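Local structure of arginyl-trna synthetase (Thermus thermophilus, 1IQ0) at residues 89-97 / 568-579; 238-249 / 299-308. The protein probably catalyses the ATP-dependent attachment of L-arginine to its cognate tRNA, as a monomeric class I aminoacyl-tRNA synthetase. All blocks are in the same frame, centred on the assembly; numbering follows the deposited sequence.

How the contacts relate
Contact 1 and contact 2 lie on opposite sides of the chain's centre, with centres 46 Å apart and nearest atoms about 26 Å apart. They share no helix or strand. Contact 1 is partly buried and links distant parts of the sequence: helix 84-92 and the loop after it meet helix 562-583 of the anticodon-binding region. Contact 2 is buried, lies within the catalytic region and is nested in the loop that contact 1 closes. Their chemistry differs accordingly. Contact 1 combines leucine packing with hydrogen bonds from Ser-572 and Lys-95. Residues 238-249 meet 299-308 through apolar packing, with one salt bridge.

Contact 1 of 2, residues 89-97 / 568-579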
loop_
_atom_site.group_PDB
_atom_site.type_symbol
_atom_site.label_atom_id
_atom_site.label_comp_id
_atom_site.label_asym_id
_atom_site.label_seq_id
_atom_site.Cartn_x
_atom_site.Cartn_y
_atom_site.Cartn_z
ATOM N N ARG A 89 27.944 -13.192 3.966
ATOM C CA ARG A 89 27.238 -13.938 4.999
ATOM C C ARG A 89 25.862 -13.328 5.258
ATOM O O ARG A 89 24.853 -14.042 5.311
ATOM C CB ARG A 89 28.072 -13.951 6.280
ATOM C CG ARG A 89 27.693 -15.037 7.266
ATOM C CD ARG A 89 28.726 -15.137 8.379
ATOM N NE ARG A 89 30.057 -15.451 7.864
ATOM C CZ ARG A 89 30.382 -16.591 7.259
ATOM N NH1 ARG A 89 29.473 -17.542 7.087
ATOM N NH2 ARG A 89 31.620 -16.778 6.821
ATOM N N GLU A 90 25.819 -12.007 5.403
ATOM C CA GLU A 90 24.564 -11.302 5.643
ATOM C C GLU A 90 23.632 -11.382 4.429
ATOM O O GLU A 90 22.412 -11.400 4.582
ATOM C CB GLU A 90 24.844 -9.833 5.991
ATOM C CG GLU A 90 23.624 -8.910 5.953
ATOM C CD GLU A 90 22.635 -9.122 7.104
ATOM O OE1 GLU A 90 21.580 -8.448 7.101
ATOM O OE2 GLU A 90 22.906 -9.945 8.006
ATOM N N ALA A 91 24.197 -11.421 3.224
ATOM C CA ALA A 91 23.371 -11.504 2.021
ATOM C C ALA A 91 22.724 -12.879 1.905
ATOM O O ALA A 91 21.608 -13.011 1.407
ATOM C CB ALA A 91 24.208 -11.224 0.774
ATOM N N LEU A 92 23.425 -13.902 2.375
ATOM C CA LEU A 92 22.903 -15.257 2.298
ATOM C C LEU A 92 21.861 -15.582 3.366
ATOM O O LEU A 92 20.981 -16.413 3.139
ATOM C CB LEU A 92 24.055 -16.263 2.356
ATOM C CG LEU A 92 25.053 -16.134 1.200
ATOM C CD1 LEU A 92 26.056 -17.285 1.251
ATOM C CD2 LEU A 92 24.298 -16.140 -0.127
ATOM N N ARG A 93 21.958 -14.925 4.519
ATOM C CA ARG A 93 21.022 -15.144 5.622
ATOM C C ARG A 93 19.570 -15.001 5.157
ATOM O O ARG A 93 19.231 -14.069 4.425
ATOM C CB ARG A 93 21.303 -14.141 6.750
ATOM C CG ARG A 93 20.383 -14.271 7.957
ATOM C CD ARG A 93 20.751 -13.288 9.071
ATOM N NE ARG A 93 20.496 -11.893 8.712
ATOM C CZ ARG A 93 19.293 -11.392 8.442
ATOM N NH1 ARG A 93 18.220 -12.169 8.485
ATOM N NH2 ARG A 93 19.158 -10.107 8.136
ATOM N N PRO A 94 18.691 -15.930 5.572
ATOM C CA PRO A 94 17.275 -15.877 5.179
ATOM C C PRO A 94 16.545 -14.672 5.777
ATOM O O PRO A 94 16.679 -14.382 6.968
ATOM C CB PRO A 94 16.726 -17.201 5.697
ATOM C CG PRO A 94 17.552 -17.435 6.934
ATOM C CD PRO A 94 18.946 -17.084 6.454
ATOM N N LYS A 95 15.776 -13.976 4.943
ATOM C CA LYS A 95 15.027 -12.803 5.386
ATOM C C LYS A 95 13.548 -13.120 5.625
ATOM O O LYS A 95 12.849 -13.615 4.736
ATOM C CB LYS A 95 15.164 -11.664 4.362
ATOM C CG LYS A 95 15.808 -12.058 3.025
ATOM C CD LYS A 95 15.007 -13.137 2.284
ATOM C CE LYS A 95 13.609 -12.658 1.929
ATOM N NZ LYS A 95 12.716 -13.784 1.535
ATOM N N ALA A 96 13.076 -12.828 6.833
ATOM C CA ALA A 96 11.689 -13.090 7.197
ATOM C C ALA A 96 11.071 -11.876 7.892
ATOM O O ALA A 96 11.778 -10.921 8.237
ATOM C CB ALA A 96 11.620 -14.311 8.113
ATOM N N PRO A 97 9.738 -11.894 8.097
ATOM C CA PRO A 97 9.055 -10.777 8.759
ATOM C C PRO A 97 9.734 -10.412 10.080
ATOM O O PRO A 97 10.247 -11.278 10.789
ATOM C CB PRO A 97 7.638 -11.312 8.960
ATOM C CG PRO A 97 7.441 -12.180 7.747
ATOM C CD PRO A 97 8.766 -12.921 7.662
ATOM N N SER A 568 23.731 -20.455 -3.559
ATOM C CA SER A 568 23.163 -19.824 -2.365
ATOM C C SER A 568 22.814 -18.363 -2.646
ATOM O O SER A 568 21.818 -17.844 -2.143
ATOM C CB SER A 568 24.138 -19.903 -1.188
ATOM O OG SER A 568 24.290 -21.240 -0.746
ATOM N N LEU A 569 23.632 -17.704 -3.459
ATOM C CA LEU A 569 23.374 -16.314 -3.809
ATOM C C LEU A 569 22.140 -16.250 -4.707
ATOM O O LEU A 569 21.304 -15.353 -4.572
ATOM C CB LEU A 569 24.578 -15.724 -4.536
ATOM C CG LEU A 569 24.539 -14.234 -4.867
ATOM C CD1 LEU A 569 24.333 -13.425 -3.587
ATOM C CD2 LEU A 569 25.847 -13.839 -5.550
ATOM N N VAL A 570 22.034 -17.207 -5.627
ATOM C CA VAL A 570 20.897 -17.275 -6.534
ATOM C C VAL A 570 19.629 -17.547 -5.722
ATOM O O VAL A 570 18.574 -16.978 -5.987
ATOM C CB VAL A 570 21.094 -18.397 -7.590
ATOM C CG1 VAL A 570 19.778 -18.692 -8.303
ATOM C CG2 VAL A 570 22.157 -17.963 -8.614
ATOM N N GLN A 571 19.752 -18.408 -4.716
ATOM C CA GLN A 571 18.629 -18.749 -3.863
ATOM C C GLN A 571 18.184 -17.528 -3.062
ATOM O O GLN A 571 16.989 -17.251 -2.946
ATOM C CB GLN A 571 19.005 -19.884 -2.905
ATOM C CG GLN A 571 17.869 -20.265 -1.963
ATOM C CD GLN A 571 18.213 -21.440 -1.077
ATOM O OE1 GLN A 571 19.168 -21.388 -0.302
ATOM N NE2 GLN A 571 17.438 -22.512 -1.187
ATOM N N SER A 572 19.147 -16.805 -2.504
ATOM C CA SER A 572 18.821 -15.610 -1.735
ATOM C C SER A 572 18.102 -14.590 -2.630
ATOM O O SER A 572 17.159 -13.921 -2.196
ATOM C CB SER A 572 20.092 -14.993 -1.145
ATOM O OG SER A 572 19.828 -13.724 -0.575
ATOM N N LEU A 573 18.549 -14.468 -3.876
ATOM C CA LEU A 573 17.915 -13.537 -4.804
ATOM C C LEU A 573 16.488 -13.957 -5.163
ATOM O O LEU A 573 15.595 -13.116 -5.220
ATOM C CB LEU A 573 18.717 -13.402 -6.103
ATOM C CG LEU A 573 17.839 -12.572 -7.051
ATOM C CD1 LEU A 573 18.362 -11.160 -7.147
ATOM C CD2 LEU A 573 17.732 -13.244 -8.392
ATOM N N GLN A 574 16.280 -15.247 -5.429
ATOM C CA GLN A 574 14.949 -15.728 -5.785
ATOM C C GLN A 574 13.994 -15.560 -4.603
ATOM O O GLN A 574 12.842 -15.179 -4.781
ATOM C CB GLN A 574 14.995 -17.196 -6.216
ATOM C CG GLN A 574 15.088 -18.181 -5.077
ATOM C CD GLN A 574 13.776 -18.883 -4.795
ATOM O OE1 GLN A 574 12.698 -18.363 -5.080
ATOM N NE2 GLN A 574 13.865 -20.070 -4.208
ATOM N N ARG A 575 14.475 -15.856 -3.401
ATOM C CA ARG A 575 13.655 -15.708 -2.209
ATOM C C ARG A 575 13.315 -14.233 -1.968
ATOM O O ARG A 575 12.195 -13.905 -1.596
ATOM C CB ARG A 575 14.381 -16.273 -0.988
ATOM C CG ARG A 575 14.387 -17.790 -0.906
ATOM C CD ARG A 575 15.217 -18.240 0.283
ATOM N NE ARG A 575 15.166 -19.685 0.486
ATOM C CZ ARG A 575 15.825 -20.321 1.449
ATOM N NH1 ARG A 575 16.589 -19.638 2.294
ATOM N NH2 ARG A 575 15.715 -21.637 1.575
ATOM N N THR A 576 14.281 -13.350 -2.194
ATOM C CA THR A 576 14.054 -11.922 -1.990
ATOM C C THR A 576 13.045 -11.367 -2.998
ATOM O O THR A 576 12.193 -10.549 -2.646
ATOM C CB THR A 576 15.377 -11.134 -2.089
ATOM O OG1 THR A 576 16.260 -11.578 -1.051
ATOM C CG2 THR A 576 15.132 -9.638 -1.934
ATOM N N LEU A 577 13.138 -11.807 -4.249
ATOM C CA LEU A 577 12.192 -11.342 -5.251
ATOM C C LEU A 577 10.796 -11.912 -4.978
ATOM O O LEU A 577 9.796 -11.212 -5.143
ATOM C CB LEU A 577 12.654 -11.733 -6.651
ATOM C CG LEU A 577 13.895 -11.006 -7.163
ATOM C CD1 LEU A 577 14.172 -11.449 -8.588
ATOM C CD2 LEU A 577 13.674 -9.479 -7.103
ATOM N N ALA A 578 10.730 -13.175 -4.550
ATOM C CA ALA A 578 9.446 -13.818 -4.254
ATOM C C ALA A 578 8.753 -13.113 -3.091
ATOM O O ALA A 578 7.563 -12.820 -3.153
ATOM C CB ALA A 578 9.650 -15.309 -3.913
ATOM N N THR A 579 9.510 -12.847 -2.031
ATOM C CA THR A 579 8.983 -12.168 -0.853
ATOM C C THR A 579 8.571 -10.737 -1.198
ATOM O O THR A 579 7.468 -10.306 -0.865
ATOM C CB THR A 579 10.030 -12.162 0.280
ATOM O OG1 THR A 579 10.247 -13.511 0.713
ATOM C CG2 THR A 579 9.554 -11.319 1.473
HETATM O O HOH W 1 17.804 -14.309 1.438
#
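Leu-92 lays its CD2 methyl over the backbone of helix 562-583, with CD2 3.6 Å from Ser-568 O. The same methyl touches the CB of Ser-568 and, more loosely, CD1 of Leu-569. One turn further along, Ser-572 turns its hydroxyl to the end of helix 84-92. Its OG stands anti to its own backbone N (chi1 171°) and gives a 2.8 Å hydrogen bond to Ala-91 O, tilted from the carbonyl plane. A water donates to the same OG and, weakly, to Arg-93 O. The hydroxyl thus ties down the chain where it leaves the helix.

The chain then runs on as a loop along the second helix. Lys-95 bends at chi2 and chi3 and passes over Thr-576, its CD 3.9 Å from Thr-576 OG1. It meets Thr-579 tip to tip, with NZ donating to Thr-579 OG1 at 2.6 Å. A weak hydrogen bond of 3.2 Å runs from Lys-95 NZ to Arg-575 O. Thr-576 OG1 turns back to its own helix and bonds to Ser-572 O.

The contact joins the catalytic and anticodon-binding regions. Helix 500-509 packs beside it, with Ala-506 against Ala-91 and Leu-509 against Leu-569, Ser-572 and Thr-576. Helices 470-487 and 525-544 pack on helix 562-583 as well, the first at Val-570 and Leu-573, the second at Leu-573, Thr-576 and Leu-577.

Contact 2 of 2, residues 238-249 / 299-308; sequences VWESDIVRAGLL and ATYYAKDIAF
Leu-249 is the main bump of this contact. Its two methyls part over the loop end and first turn of helix 301-312. CD2 meets Ala-299 CB at 3.6 Å, and CD1 rests on Ala-303 CB at 4.0 Å. The leucine fork thus lies against two short alanine side chains. One turn on, the CB of Ala-307 is itself the bump: it presses against the backbone at the start of helix 248-256, 3.6 Å from Leu-248 O and close to Leu-249 CA. Leu-248 adds its own CB to that seam.

Phe-308 fills the other end. Its CG lies anti to the backbone N (chi1 -168°), which sets the ring against Val-238 and Ile-243. Ile-243 drops its CD1 methyl over one face of the ring, in a CH-pi contact 4.0 Å from the centroid and offset toward the rim. Val-238 CG1 meets the ring obliquely, 3.8 Å from Phe-308 CE1.

Lys-304 reaches across at the border of these apolar patches. Its chain bends at chi3 and chi4 and crosses Glu-240 obliquely, forming a salt bridge of 3.1 Å from NZ to Glu-240 OE2. The other carboxylate oxygen, Glu-240 OE1, is held by Tyr-148 OH, so both oxygens of this buried acid have partners.

Helices 240-245 and 301-308 run nearly at right angles, at 82°. Leu-146 of the adjacent parallel strand 141-149 touches both Val-238 and Phe-308. Helix packs on helix along the alanine seam, and Phe-308 carries the packing down to the sheet, consistent with the Rossmann-like catalytic fold of class I synthetases.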
loop_
_atom_site.group_PDB
_atom_site.type_symbol
_atom_site.label_atom_id
_atom_site.label_comp_id
_atom_site.label_asym_id
_atom_site.label_seq_id
_atom_site.Cartn_x
_atom_site.Cartn_y
_atom_site.Cartn_z
ATOM N N VAL A 238 -17.548 -2.515 7.187
ATOM C CA VAL A 238 -18.362 -1.678 8.048
ATOM C C VAL A 238 -19.393 -0.993 7.164
ATOM O O VAL A 238 -19.042 -0.279 6.222
ATOM C CB VAL A 238 -17.533 -0.611 8.798
ATOM C CG1 VAL A 238 -18.469 0.369 9.477
ATOM C CG2 VAL A 238 -16.661 -1.281 9.859
ATOM N N TRP A 239 -20.664 -1.226 7.475
ATOM C CA TRP A 239 -21.774 -0.659 6.720
ATOM C C TRP A 239 -22.307 0.639 7.333
ATOM O O TRP A 239 -22.482 0.749 8.549
ATOM C CB TRP A 239 -22.917 -1.693 6.617
ATOM C CG TRP A 239 -22.526 -2.977 5.904
ATOM C CD1 TRP A 239 -21.542 -3.851 6.272
ATOM C CD2 TRP A 239 -23.082 -3.497 4.686
ATOM N NE1 TRP A 239 -21.448 -4.874 5.364
ATOM C CE2 TRP A 239 -22.378 -4.684 4.378
ATOM C CE3 TRP A 239 -24.103 -3.073 3.823
ATOM C CZ2 TRP A 239 -22.660 -5.457 3.240
ATOM C CZ3 TRP A 239 -24.387 -3.842 2.689
ATOM C CH2 TRP A 239 -23.666 -5.020 2.409
ATOM N N GLU A 240 -22.572 1.622 6.478
ATOM C CA GLU A 240 -23.108 2.897 6.925
ATOM C C GLU A 240 -24.376 2.702 7.772
ATOM O O GLU A 240 -24.536 3.350 8.811
ATOM C CB GLU A 240 -23.412 3.786 5.711
ATOM C CG GLU A 240 -24.028 5.143 6.054
ATOM C CD GLU A 240 -23.137 5.988 6.953
ATOM O OE1 GLU A 240 -21.899 5.936 6.805
ATOM O OE2 GLU A 240 -23.673 6.721 7.799
ATOM N N SER A 241 -25.280 1.822 7.340
ATOM C CA SER A 241 -26.506 1.588 8.111
ATOM C C SER A 241 -26.212 1.069 9.520
ATOM O O SER A 241 -26.965 1.350 10.454
ATOM C CB SER A 241 -27.456 0.628 7.376
ATOM O OG SER A 241 -26.847 -0.611 7.085
ATOM N N ASP A 242 -25.131 0.309 9.683
ATOM C CA ASP A 242 -24.761 -0.179 11.017
ATOM C C ASP A 242 -24.146 0.976 11.814
ATOM O O ASP A 242 -24.302 1.052 13.032
ATOM C CB ASP A 242 -23.765 -1.337 10.922
ATOM C CG ASP A 242 -24.410 -2.610 10.401
ATOM O OD1 ASP A 242 -23.764 -3.341 9.617
ATOM O OD2 ASP A 242 -25.564 -2.878 10.784
ATOM N N ILE A 243 -23.447 1.875 11.124
ATOM C CA ILE A 243 -22.849 3.032 11.787
ATOM C C ILE A 243 -23.976 3.909 12.355
ATOM O O ILE A 243 -23.847 4.486 13.433
ATOM C CB ILE A 243 -21.974 3.859 10.801
ATOM C CG1 ILE A 243 -20.631 3.154 10.584
ATOM C CG2 ILE A 243 -21.775 5.279 11.328
ATOM C CD1 ILE A 243 -19.662 3.897 9.638
ATOM N N VAL A 244 -25.082 3.997 11.621
ATOM C CA VAL A 244 -26.232 4.783 12.063
ATOM C C VAL A 244 -26.877 4.128 13.292
ATOM O O VAL A 244 -27.156 4.801 14.286
ATOM C CB VAL A 244 -27.289 4.920 10.922
ATOM C CG1 VAL A 244 -28.604 5.524 11.467
ATOM C CG2 VAL A 244 -26.732 5.813 9.807
ATOM N N ARG A 245 -27.096 2.817 13.229
ATOM C CA ARG A 245 -27.697 2.091 14.345
ATOM C C ARG A 245 -26.835 2.188 15.603
ATOM O O ARG A 245 -27.356 2.263 16.718
ATOM C CB ARG A 245 -27.900 0.607 13.988
ATOM C CG ARG A 245 -28.772 -0.162 15.001
ATOM C CD ARG A 245 -28.961 -1.644 14.647
ATOM N NE ARG A 245 -29.149 -1.846 13.210
ATOM C CZ ARG A 245 -28.151 -2.025 12.341
ATOM N NH1 ARG A 245 -26.888 -2.036 12.767
ATOM N NH2 ARG A 245 -28.410 -2.174 11.045
ATOM N N ALA A 246 -25.518 2.186 15.417
ATOM C CA ALA A 246 -24.570 2.270 16.527
ATOM C C ALA A 246 -24.586 3.649 17.172
ATOM O O ALA A 246 -23.991 3.850 18.225
ATOM C CB ALA A 246 -23.163 1.948 16.035
ATOM N N GLY A 247 -25.268 4.597 16.535
ATOM C CA GLY A 247 -25.343 5.953 17.062
ATOM C C GLY A 247 -23.995 6.653 17.208
ATOM O O GLY A 247 -23.843 7.510 18.077
ATOM N N LEU A 248 -23.020 6.314 16.361
ATOM C CA LEU A 248 -21.700 6.934 16.464
ATOM C C LEU A 248 -21.752 8.447 16.278
ATOM O O LEU A 248 -21.037 9.186 16.952
ATOM C CB LEU A 248 -20.722 6.320 15.445
ATOM C CG LEU A 248 -20.407 4.824 15.572
ATOM C CD1 LEU A 248 -19.317 4.421 14.567
ATOM C CD2 LEU A 248 -19.946 4.528 16.988
ATOM N N LEU A 249 -22.607 8.909 15.370
ATOM C CA LEU A 249 -22.732 10.336 15.109
ATOM C C LEU A 249 -23.095 11.136 16.356
ATOM O O LEU A 249 -22.366 12.046 16.751
ATOM C CB LEU A 249 -23.782 10.583 14.027
ATOM C CG LEU A 249 -24.034 12.046 13.651
ATOM C CD1 LEU A 249 -22.716 12.766 13.315
ATOM C CD2 LEU A 249 -24.970 12.066 12.467
ATOM N N ALA A 299 -26.584 16.818 9.767
ATOM C CA ALA A 299 -25.189 16.517 10.054
ATOM C C ALA A 299 -24.347 16.645 8.796
ATOM O O ALA A 299 -24.801 16.348 7.690
ATOM C CB ALA A 299 -25.057 15.120 10.624
ATOM N N THR A 300 -23.109 17.081 8.977
ATOM C CA THR A 300 -22.193 17.264 7.863
ATOM C C THR A 300 -21.344 16.012 7.659
ATOM O O THR A 300 -21.273 15.154 8.543
ATOM C CB THR A 300 -21.263 18.460 8.141
ATOM O OG1 THR A 300 -20.583 18.828 6.942
ATOM C CG2 THR A 300 -20.231 18.094 9.191
ATOM N N TYR A 301 -20.703 15.904 6.494
ATOM C CA TYR A 301 -19.829 14.763 6.210
ATOM C C TYR A 301 -18.621 14.798 7.148
ATOM O O TYR A 301 -18.057 13.760 7.502
ATOM C CB TYR A 301 -19.356 14.792 4.754
ATOM C CG TYR A 301 -20.407 14.339 3.771
ATOM C CD1 TYR A 301 -21.564 15.087 3.562
ATOM C CD2 TYR A 301 -20.262 13.141 3.074
ATOM C CE1 TYR A 301 -22.550 14.651 2.681
ATOM C CE2 TYR A 301 -21.241 12.697 2.193
ATOM C CZ TYR A 301 -22.382 13.455 2.002
ATOM O OH TYR A 301 -23.356 13.014 1.138
ATOM N N TYR A 302 -18.232 16.004 7.546
ATOM C CA TYR A 302 -17.109 16.186 8.458
ATOM C C TYR A 302 -17.427 15.586 9.829
ATOM O O TYR A 302 -16.592 14.918 10.424
ATOM C CB TYR A 302 -16.778 17.676 8.593
ATOM C CG TYR A 302 -16.119 18.267 7.358
ATOM C CD1 TYR A 302 -15.844 19.635 7.273
ATOM C CD2 TYR A 302 -15.739 17.451 6.289
ATOM C CE1 TYR A 302 -15.203 20.173 6.155
ATOM C CE2 TYR A 302 -15.100 17.976 5.171
ATOM C CZ TYR A 302 -14.834 19.334 5.110
ATOM O OH TYR A 302 -14.186 19.838 4.005
ATOM N N ALA A 303 -18.638 15.821 10.323
ATOM C CA ALA A 303 -19.039 15.282 11.614
ATOM C C ALA A 303 -19.054 13.752 11.534
ATOM O O ALA A 303 -18.590 13.070 12.447
ATOM C CB ALA A 303 -20.424 15.811 12.006
ATOM N N LYS A 304 -19.578 13.216 10.435
ATOM C CA LYS A 304 -19.631 11.768 10.264
ATOM C C LYS A 304 -18.236 11.155 10.140
ATOM O O LYS A 304 -18.003 10.051 10.641
ATOM C CB LYS A 304 -20.492 11.392 9.047
ATOM C CG LYS A 304 -21.970 11.753 9.216
ATOM C CD LYS A 304 -22.873 11.031 8.213
ATOM C CE LYS A 304 -22.812 9.514 8.388
ATOM N NZ LYS A 304 -23.160 9.046 9.777
ATOM N N ASP A 305 -17.309 11.856 9.481
ATOM C CA ASP A 305 -15.944 11.339 9.352
ATOM C C ASP A 305 -15.301 11.294 10.733
ATOM O O ASP A 305 -14.582 10.351 11.066
ATOM C CB ASP A 305 -15.093 12.214 8.422
ATOM C CG ASP A 305 -15.489 12.074 6.957
ATOM O OD1 ASP A 305 -16.028 11.011 6.583
ATOM O OD2 ASP A 305 -15.249 13.020 6.178
ATOM N N ILE A 306 -15.564 12.318 11.540
ATOM C CA ILE A 306 -15.020 12.365 12.892
ATOM C C ILE A 306 -15.547 11.202 13.739
ATOM O O ILE A 306 -14.775 10.521 14.413
ATOM C CB ILE A 306 -15.362 13.708 13.583
ATOM C CG1 ILE A 306 -14.592 14.840 12.902
ATOM C CG2 ILE A 306 -14.990 13.655 15.072
ATOM C CD1 ILE A 306 -15.065 16.233 13.307
ATOM N N ALA A 307 -16.858 10.975 13.692
ATOM C CA ALA A 307 -17.490 9.894 14.448
ATOM C C ALA A 307 -16.829 8.546 14.148
ATOM O O ALA A 307 -16.443 7.814 15.058
ATOM C CB ALA A 307 -18.987 9.818 14.109
ATOM N N PHE A 308 -16.710 8.236 12.861
ATOM C CA PHE A 308 -16.112 6.992 12.395
ATOM C C PHE A 308 -14.645 6.888 12.836
ATOM O O PHE A 308 -14.197 5.833 13.276
ATOM C CB PHE A 308 -16.236 6.917 10.866
ATOM C CG PHE A 308 -15.919 5.562 10.283
ATOM C CD1 PHE A 308 -16.227 4.396 10.975
ATOM C CD2 PHE A 308 -15.373 5.455 9.002
ATOM C CE1 PHE A 308 -15.997 3.141 10.397
ATOM C CE2 PHE A 308 -15.143 4.209 8.420
ATOM C CZ PHE A 308 -15.456 3.053 9.117
#